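Local coordinates for amyloid-like protein 1 (Homo sapiens, PDB 3Q7G) that probably binds heparin-like sulfated glycans at the cell surface through its helical E2 domain, which here holds sulfated sugars, at residues R32-L37 / G87-L92; H146-Y151 / T171-I176. All coordinates share one frame; numbering follows the deposited sequence.

In the fold
Both interactions join antiparallel helices of the E2 domain, and both lie beside bound sulfated sugar. Interaction 1 pairs helix 26-57 with helix 64-119, and interaction 2 pairs helix 126-157 with helix 159-184. Their centres are 26 Å apart, and their nearest atoms, about 12 Å apart, do not touch. A sugar links them instead. The YYJ of chain D and the GU4 of chain B are joined, with C1 of GU4 1.4 Å from O2 of YYJ, as in sucrose octasulfate. Lys34 and Arg89 of interaction 1 hold the fructose half, while His150 of interaction 2 faces the glucose half. Arg149 meets a different GU4, that of chain C.

Interaction 1 of 2, residues R32-L37 / G87-L92; sequences RAKMDL and GERQRL. With YYJ (1,3,4,6-tetra-O-sulfo-beta-D-fructofuranose), chain D.
Lys34 lays its aliphatic chain over one face of the Arg89 guanidinium. Its CD sits 3.9 Å above that plane, over the centre. The bends at chi3 and chi4 (72° and 67°) then turn NZ to a sulfate of YYJ, where it bonds O3S3 at 2.9 Å. Arg89 NH1 reaches the next sulfate, bonding O3S4 in the guanidinium plane at 2.8 Å, and makes a weak bond to O3S3. Lys34 NZ and Arg89 NH2 are 4.5 Å apart, and the shared sulfate is likely to offset their like charges. A water ties Arg89 NH2 to the backbone O of Lys34. A leucine in place of Arg89 would probably take from that water and from O3S4 the donor they have in the guanidinium. Leu37 and Glu88 meet head-on from the two helices. Leu37 CD1 lies 3.5 Å from Glu88 CG, and Glu88 OE1 forms a salt bridge with Arg41. Leu92 meets Ala33 with CD1 and Lys34 with CD2, which is 3.8 Å from Lys34 CA. Segments 32-37 and 87-92 run antiparallel at 172°, axes 11.3 Å apart, and join helix 26-57 to helix 64-119. Phe30 also packs on Leu92, and Ala156 of the second subunit packs on Arg89.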
loop_
_atom_site.group_PDB
_atom_site.type_symbol
_atom_site.label_atom_id
_atom_site.label_comp_id
_atom_site.label_asym_id
_atom_site.label_seq_id
_atom_site.Cartn_x
_atom_site.Cartn_y
_atom_site.Cartn_z
ATOM N N ARG A 32 10.030 -3.090 -5.028
ATOM C CA ARG A 32 11.316 -2.410 -5.136
ATOM C C ARG A 32 11.270 -1.337 -6.236
ATOM O O ARG A 32 11.738 -0.220 -6.031
ATOM C CB ARG A 32 12.430 -3.419 -5.410
ATOM C CG ARG A 32 13.832 -2.838 -5.271
ATOM C CD ARG A 32 14.020 -2.156 -3.910
ATOM N NE ARG A 32 14.310 -0.725 -4.043
ATOM C CZ ARG A 32 14.327 0.142 -3.032
ATOM N NH1 ARG A 32 14.064 -0.272 -1.797
ATOM N NH2 ARG A 32 14.613 1.425 -3.255
ATOM N N ALA A 33 10.668 -1.658 -7.378
ATOM C CA ALA A 33 10.564 -0.706 -8.487
ATOM C C ALA A 33 9.747 0.524 -8.088
ATOM O O ALA A 33 10.082 1.662 -8.438
ATOM C CB ALA A 33 9.927 -1.383 -9.698
ATOM N N LYS A 34 8.669 0.282 -7.352
ATOM C CA LYS A 34 7.816 1.368 -6.890
ATOM C C LYS A 34 8.616 2.268 -5.931
ATOM O O LYS A 34 8.499 3.489 -5.973
ATOM C CB LYS A 34 6.581 0.791 -6.197
ATOM C CG LYS A 34 5.399 1.735 -6.127
ATOM C CD LYS A 34 4.078 0.991 -5.859
ATOM C CE LYS A 34 3.959 0.463 -4.422
ATOM N NZ LYS A 34 3.861 1.541 -3.372
ATOM N N MET A 35 9.445 1.659 -5.090
ATOM C CA MET A 35 10.252 2.418 -4.135
ATOM C C MET A 35 11.352 3.248 -4.794
ATOM O O MET A 35 11.608 4.382 -4.370
ATOM C CB MET A 35 10.872 1.470 -3.108
ATOM N N ASP A 36 12.017 2.684 -5.803
ATOM C CA ASP A 36 13.063 3.421 -6.498
ATOM C C ASP A 36 12.434 4.620 -7.191
ATOM O O ASP A 36 12.990 5.709 -7.161
ATOM C CB ASP A 36 13.784 2.539 -7.525
ATOM C CG ASP A 36 14.673 1.500 -6.876
ATOM O OD1 ASP A 36 15.462 1.849 -5.969
ATOM O OD2 ASP A 36 14.600 0.326 -7.275
ATOM N N LEU A 37 11.266 4.418 -7.803
ATOM C CA LEU A 37 10.573 5.515 -8.466
ATOM C C LEU A 37 10.126 6.583 -7.446
ATOM O O LEU A 37 10.177 7.783 -7.728
ATOM C CB LEU A 37 9.373 4.994 -9.252
ATOM C CG LEU A 37 9.689 4.275 -10.574
ATOM C CD1 LEU A 37 8.410 3.989 -11.361
ATOM C CD2 LEU A 37 10.603 5.162 -11.407
ATOM N N GLY A 87 1.456 9.018 -14.777
ATOM C CA GLY A 87 1.529 8.115 -15.911
ATOM C C GLY A 87 2.462 6.948 -15.657
ATOM O O GLY A 87 2.160 5.809 -15.994
ATOM N N GLU A 88 3.608 7.249 -15.067
ATOM C CA GLU A 88 4.608 6.256 -14.738
ATOM C C GLU A 88 4.033 5.239 -13.756
ATOM O O GLU A 88 4.307 4.048 -13.859
ATOM C CB GLU A 88 5.812 6.961 -14.137
ATOM C CG GLU A 88 7.000 6.103 -13.838
ATOM C CD GLU A 88 8.127 6.932 -13.251
ATOM O OE1 GLU A 88 7.904 7.569 -12.192
ATOM O OE2 GLU A 88 9.228 6.949 -13.857
ATOM N N ARG A 89 3.219 5.705 -12.816
ATOM C CA ARG A 89 2.615 4.800 -11.835
ATOM C C ARG A 89 1.589 3.871 -12.505
ATOM O O ARG A 89 1.529 2.684 -12.193
ATOM C CB ARG A 89 1.942 5.596 -10.719
ATOM C CG ARG A 89 1.079 4.778 -9.769
ATOM C CD ARG A 89 1.873 3.668 -9.083
ATOM N NE ARG A 89 2.946 4.174 -8.222
ATOM C CZ ARG A 89 2.786 4.568 -6.957
ATOM N NH1 ARG A 89 1.588 4.518 -6.388
ATOM N NH2 ARG A 89 3.825 5.010 -6.262
ATOM N N GLN A 90 0.798 4.420 -13.425
ATOM C CA GLN A 90 -0.208 3.644 -14.144
ATOM C C GLN A 90 0.464 2.539 -14.966
ATOM O O GLN A 90 -0.024 1.412 -15.029
ATOM C CB GLN A 90 -1.041 4.559 -15.039
ATOM C CG GLN A 90 -1.988 5.461 -14.268
ATOM C CD GLN A 90 -2.851 6.311 -15.174
ATOM O OE1 GLN A 90 -2.342 7.107 -15.970
ATOM N NE2 GLN A 90 -4.168 6.146 -15.063
ATOM N N ARG A 91 1.601 2.866 -15.571
ATOM C CA ARG A 91 2.342 1.903 -16.370
ATOM C C ARG A 91 2.923 0.804 -15.483
ATOM O O ARG A 91 2.956 -0.357 -15.875
ATOM C CB ARG A 91 3.464 2.603 -17.142
ATOM C CG ARG A 91 4.361 1.665 -17.931
ATOM C CD ARG A 91 5.136 2.409 -19.009
ATOM N NE ARG A 91 5.749 3.631 -18.496
ATOM C CZ ARG A 91 5.359 4.862 -18.818
ATOM N NH1 ARG A 91 4.351 5.038 -19.664
ATOM N NH2 ARG A 91 5.974 5.917 -18.289
ATOM N N LEU A 92 3.371 1.153 -14.283
ATOM C CA LEU A 92 3.932 0.141 -13.395
ATOM C C LEU A 92 2.826 -0.817 -12.938
ATOM O O LEU A 92 3.002 -2.040 -12.920
ATOM C CB LEU A 92 4.571 0.801 -12.173
ATOM C CG LEU A 92 5.445 -0.079 -11.283
ATOM C CD1 LEU A 92 6.719 -0.409 -12.045
ATOM C CD2 LEU A 92 5.793 0.641 -9.983
HETATM C C1 YYJ D . -2.656 2.213 -2.026
HETATM C C2 YYJ D . -2.452 1.437 -3.333
HETATM C C3 YYJ D . -1.478 2.114 -4.299
HETATM C C4 YYJ D . -1.955 1.360 -5.543
HETATM C C5 YYJ D . -3.430 1.747 -5.423
HETATM C C6 YYJ D . -4.360 0.946 -6.337
HETATM O O1 YYJ D . -3.323 3.450 -2.294
HETATM O O1S1 YYJ D . -2.407 4.453 -0.317
HETATM O O1S3 YYJ D . -0.489 3.994 -2.967
HETATM O O1S4 YYJ D . -1.230 2.865 -8.824
HETATM O O1S6 YYJ D . -6.655 -0.836 -6.253
HETATM O O2 YYJ D . -1.917 0.125 -3.141
HETATM O O2S1 YYJ D . -3.776 5.756 -1.872
HETATM O O2S3 YYJ D . 0.959 2.343 -1.862
HETATM O O2S4 YYJ D . -3.212 3.007 -7.422
HETATM O O2S6 YYJ D . -8.085 1.119 -5.987
HETATM O O3 YYJ D . -0.128 1.821 -3.924
HETATM O O3S1 YYJ D . -4.809 4.017 -0.497
HETATM O O3S3 YYJ D . 1.679 3.399 -3.938
HETATM O O3S4 YYJ D . -1.132 4.113 -6.726
HETATM O O3S6 YYJ D . -6.954 0.717 -8.107
HETATM O O4 YYJ D . -1.278 1.717 -6.752
HETATM O O5 YYJ D . -3.693 1.381 -4.057
HETATM O O6 YYJ D . -5.711 1.376 -6.146
HETATM S S1 YYJ D . -3.574 4.402 -1.257
HETATM S S3 YYJ D . 0.491 2.875 -3.186
HETATM S S4 YYJ D . -1.715 2.909 -7.405
HETATM S S6 YYJ D . -6.824 0.605 -6.619
HETATM O O HOH W 1 6.396 4.965 -6.988
#

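Interaction 2 of 2, residues H146-Y151 / T171-I176; sequences HTLRHY and THLQVI. With GU4 (2,3,4,6-tetra-O-sulfonato-alpha-D-glucopyranose), chain C; GU4 (2,3,4,6-tetra-O-sulfonato-alpha-D-glucopyranose), chain B.
Thr147 and Leu173 make the apolar centre of this contact, their side chains running past one another the opposite way. Leu173 CD2 lies 4.0 Å from Thr147 CG2. The other branch of Leu173 meets the next residue of the facing helix: its CD1 is 3.7 Å from Leu148 CD2, and the two leucines lie nearly perpendicular. The polar side of the contact is Thr147 OG1, which stands over one face of the His172 ring, 3.4 Å from His172 CE1. With chi1 at -60°, OG1 lies beside its own backbone N and bonds the backbone O of Glu143. His172 NE2 bonds the carboxylate of the same Glu143, which is likely to limit the turn of the ring. Of the two segments, 146-151 carries the sulfate contacts. Arg149 presents its guanidinium edge to GU4 of chain C, with NH2 2.5 Å from O11, short enough to leave the exact length in doubt. His150 ND1 points in the ring plane to O21 of GU4 of chain B, an atom less surely placed. Segments 146-151 and 171-176 run antiparallel at 168°, axes 10.8 Å apart, on helices 126-157 and 159-184. Helix 64-119 packs on His146 through Val100 and Ile104, and Ile45 and Met49 of the second subunit cover Leu148 and Leu173.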
loop_
_atom_site.group_PDB
_atom_site.type_symbol
_atom_site.label_atom_id
_atom_site.label_comp_id
_atom_site.label_asym_id
_atom_site.label_seq_id
_atom_site.Cartn_x
_atom_site.Cartn_y
_atom_site.Cartn_z
ATOM N N HIS A 146 -7.376 -13.128 -4.482
ATOM C CA HIS A 146 -6.980 -11.989 -5.300
ATOM C C HIS A 146 -8.200 -11.247 -5.802
ATOM O O HIS A 146 -8.200 -10.018 -5.920
ATOM C CB HIS A 146 -6.172 -12.453 -6.502
ATOM C CG HIS A 146 -4.713 -12.159 -6.395
ATOM N ND1 HIS A 146 -4.151 -11.002 -6.895
ATOM C CD2 HIS A 146 -3.705 -12.854 -5.815
ATOM C CE1 HIS A 146 -2.859 -10.997 -6.620
ATOM N NE2 HIS A 146 -2.563 -12.107 -5.966
ATOM N N THR A 147 -9.233 -12.000 -6.138
ATOM C CA THR A 147 -10.460 -11.388 -6.616
ATOM C C THR A 147 -11.075 -10.596 -5.475
ATOM O O THR A 147 -11.418 -9.431 -5.624
ATOM C CB THR A 147 -11.458 -12.451 -7.060
ATOM O OG1 THR A 147 -10.889 -13.231 -8.120
ATOM C CG2 THR A 147 -12.733 -11.779 -7.526
ATOM N N LEU A 148 -11.194 -11.242 -4.327
ATOM C CA LEU A 148 -11.764 -10.593 -3.158
ATOM C C LEU A 148 -10.939 -9.390 -2.726
ATOM O O LEU A 148 -11.460 -8.272 -2.612
ATOM C CB LEU A 148 -11.848 -11.597 -2.018
ATOM C CG LEU A 148 -12.724 -12.801 -2.375
ATOM C CD1 LEU A 148 -12.442 -13.944 -1.414
ATOM C CD2 LEU A 148 -14.189 -12.383 -2.311
ATOM N N ARG A 149 -9.649 -9.606 -2.492
ATOM C CA ARG A 149 -8.779 -8.528 -2.050
ATOM C C ARG A 149 -8.869 -7.306 -2.971
ATOM O O ARG A 149 -8.965 -6.168 -2.497
ATOM C CB ARG A 149 -7.318 -9.013 -1.948
ATOM C CG ARG A 149 -6.467 -8.169 -0.990
ATOM C CD ARG A 149 -5.043 -8.709 -0.839
ATOM N NE ARG A 149 -5.016 -10.070 -0.312
ATOM C CZ ARG A 149 -4.643 -11.136 -1.012
ATOM N NH1 ARG A 149 -4.260 -10.996 -2.267
ATOM N NH2 ARG A 149 -4.659 -12.342 -0.469
ATOM N N HIS A 150 -8.867 -7.538 -4.279
ATOM C CA HIS A 150 -8.936 -6.431 -5.223
ATOM C C HIS A 150 -10.256 -5.682 -5.088
ATOM O O HIS A 150 -10.271 -4.467 -4.846
ATOM C CB HIS A 150 -8.778 -6.948 -6.650
ATOM C CG HIS A 150 -9.033 -5.906 -7.697
ATOM N ND1 HIS A 150 -8.509 -4.631 -7.627
ATOM C CD2 HIS A 150 -9.747 -5.953 -8.848
ATOM C CE1 HIS A 150 -8.887 -3.939 -8.687
ATOM N NE2 HIS A 150 -9.639 -4.718 -9.444
ATOM N N TYR A 151 -11.362 -6.406 -5.245
ATOM C CA TYR A 151 -12.684 -5.808 -5.099
ATOM C C TYR A 151 -12.702 -5.068 -3.771
ATOM O O TYR A 151 -13.205 -3.951 -3.655
ATOM C CB TYR A 151 -13.733 -6.935 -5.106
ATOM C CG TYR A 151 -15.115 -6.524 -4.653
ATOM C CD1 TYR A 151 -15.742 -5.406 -5.195
ATOM C CD2 TYR A 151 -15.813 -7.295 -3.730
ATOM C CE1 TYR A 151 -17.041 -5.075 -4.825
ATOM C CE2 TYR A 151 -17.125 -6.972 -3.351
ATOM C CZ TYR A 151 -17.725 -5.859 -3.907
ATOM O OH TYR A 151 -19.015 -5.514 -3.576
ATOM N N THR A 171 -19.735 -13.239 -10.567
ATOM C CA THR A 171 -19.616 -14.198 -11.675
ATOM C C THR A 171 -18.261 -14.905 -11.605
ATOM O O THR A 171 -18.175 -16.136 -11.694
ATOM C CB THR A 171 -19.690 -13.498 -13.062
ATOM O OG1 THR A 171 -20.922 -12.770 -13.193
ATOM C CG2 THR A 171 -19.603 -14.524 -14.189
ATOM N N HIS A 172 -17.200 -14.115 -11.459
ATOM C CA HIS A 172 -15.833 -14.631 -11.407
ATOM C C HIS A 172 -15.653 -15.661 -10.293
ATOM O O HIS A 172 -15.059 -16.711 -10.516
ATOM C CB HIS A 172 -14.838 -13.458 -11.233
ATOM C CG HIS A 172 -13.396 -13.845 -11.396
ATOM N ND1 HIS A 172 -12.365 -12.935 -11.281
ATOM C CD2 HIS A 172 -12.812 -15.039 -11.667
ATOM C CE1 HIS A 172 -11.212 -13.554 -11.472
ATOM N NE2 HIS A 172 -11.456 -14.831 -11.708
ATOM N N LEU A 173 -16.172 -15.373 -9.101
ATOM C CA LEU A 173 -16.042 -16.304 -7.985
ATOM C C LEU A 173 -16.799 -17.604 -8.294
ATOM O O LEU A 173 -16.356 -18.688 -7.927
ATOM C CB LEU A 173 -16.544 -15.657 -6.679
ATOM C CG LEU A 173 -15.684 -14.451 -6.224
ATOM C CD1 LEU A 173 -16.346 -13.660 -5.072
ATOM C CD2 LEU A 173 -14.339 -14.962 -5.796
ATOM N N GLN A 174 -17.937 -17.512 -8.970
ATOM C CA GLN A 174 -18.668 -18.729 -9.324
ATOM C C GLN A 174 -17.861 -19.572 -10.326
ATOM O O GLN A 174 -17.825 -20.800 -10.222
ATOM C CB GLN A 174 -20.032 -18.394 -9.927
ATOM C CG GLN A 174 -21.115 -18.133 -8.919
ATOM C CD GLN A 174 -22.477 -17.997 -9.578
ATOM O OE1 GLN A 174 -22.711 -17.068 -10.365
ATOM N NE2 GLN A 174 -23.384 -18.933 -9.273
ATOM N N VAL A 175 -17.233 -18.911 -11.301
ATOM C CA VAL A 175 -16.417 -19.619 -12.296
ATOM C C VAL A 175 -15.387 -20.473 -11.545
ATOM O O VAL A 175 -15.259 -21.669 -11.783
ATOM C CB VAL A 175 -15.680 -18.614 -13.257
ATOM C CG1 VAL A 175 -14.606 -19.332 -14.076
ATOM C CG2 VAL A 175 -16.688 -17.954 -14.184
ATOM N N ILE A 176 -14.679 -19.849 -10.612
ATOM C CA ILE A 176 -13.674 -20.553 -9.833
ATOM C C ILE A 176 -14.257 -21.757 -9.095
ATOM O O ILE A 176 -13.741 -22.875 -9.208
ATOM C CB ILE A 176 -12.996 -19.622 -8.791
ATOM C CG1 ILE A 176 -12.181 -18.534 -9.505
ATOM C CG2 ILE A 176 -12.126 -20.437 -7.861
ATOM C CD1 ILE A 176 -11.588 -17.480 -8.564
HETATM C C1 GU4 C . 0.446 -14.690 -2.437
HETATM O O5 GU4 C . 1.304 -15.822 -2.653
HETATM C C5 GU4 C . 1.905 -16.357 -1.462
HETATM C C6 GU4 C . 2.405 -17.720 -1.940
HETATM O O6 GU4 C . 1.268 -18.473 -2.377
HETATM S S6 GU4 C . 1.380 -19.565 -3.296
HETATM O O22 GU4 C . 2.811 -19.410 -3.734
HETATM O O23 GU4 C . 1.491 -20.918 -2.634
HETATM O O21 GU4 C . 0.700 -19.461 -4.616
HETATM C C4 GU4 C . 0.913 -16.685 -0.340
HETATM O O4 GU4 C . 1.657 -16.841 0.874
HETATM S S4 GU4 C . 1.386 -18.079 1.543
HETATM O O25 GU4 C . -0.073 -18.407 1.408
HETATM O O26 GU4 C . 2.221 -19.166 0.934
HETATM O O24 GU4 C . 1.736 -17.957 2.995
HETATM C C3 GU4 C . -0.130 -15.579 -0.159
HETATM O O3 GU4 C . -1.195 -16.105 0.638
HETATM S S3 GU4 C . -1.454 -15.242 1.751
HETATM O O28 GU4 C . -1.834 -13.884 1.245
HETATM O O29 GU4 C . -0.224 -15.133 2.604
HETATM O O27 GU4 C . -2.566 -15.804 2.586
HETATM C C2 GU4 C . -0.686 -15.148 -1.522
HETATM O O2 GU4 C . -1.616 -14.073 -1.367
HETATM S S2 GU4 C . -2.696 -14.242 -2.294
HETATM O O11 GU4 C . -3.974 -14.487 -1.539
HETATM O O12 GU4 C . -2.846 -12.989 -3.116
HETATM O O10 GU4 C . -2.417 -15.381 -3.205
HETATM C C1 GU4 B . -2.750 -0.850 -2.492
HETATM O O5 GU4 B . -3.472 -1.608 -3.480
HETATM C C5 GU4 B . -2.645 -2.267 -4.456
HETATM C C6 GU4 B . -3.558 -3.096 -5.362
HETATM O O6 GU4 B . -4.820 -3.263 -4.712
HETATM S S6 GU4 B . -5.616 -4.428 -4.913
HETATM O O22 GU4 B . -5.271 -4.837 -6.308
HETATM O O23 GU4 B . -5.107 -5.645 -4.163
HETATM O O21 GU4 B . -7.090 -4.272 -5.052
HETATM C C4 GU4 B . -1.605 -3.189 -3.810
HETATM O O4 GU4 B . -0.704 -3.675 -4.812
HETATM S S4 GU4 B . -0.589 -5.102 -4.794
HETATM O O25 GU4 B . -1.939 -5.712 -4.561
HETATM O O26 GU4 B . -0.049 -5.576 -6.113
HETATM O O24 GU4 B . 0.344 -5.537 -3.704
HETATM C C3 GU4 B . -0.816 -2.395 -2.770
HETATM O O3 GU4 B . 0.140 -3.239 -2.120
HETATM S S3 GU4 B . 1.465 -2.941 -2.575
HETATM O O28 GU4 B . 1.419 -2.035 -3.768
HETATM O O29 GU4 B . 2.154 -4.218 -2.956
HETATM O O27 GU4 B . 2.226 -2.271 -1.469
HETATM C C2 GU4 B . -1.786 -1.783 -1.755
HETATM O O2 GU4 B . -1.043 -1.030 -0.793
HETATM S S2 GU4 B . -1.651 -1.168 0.493
HETATM O O11 GU4 B . -1.641 -2.610 0.902
HETATM O O12 GU4 B . -0.882 -0.361 1.497
HETATM O O10 GU4 B . -3.068 -0.675 0.432
#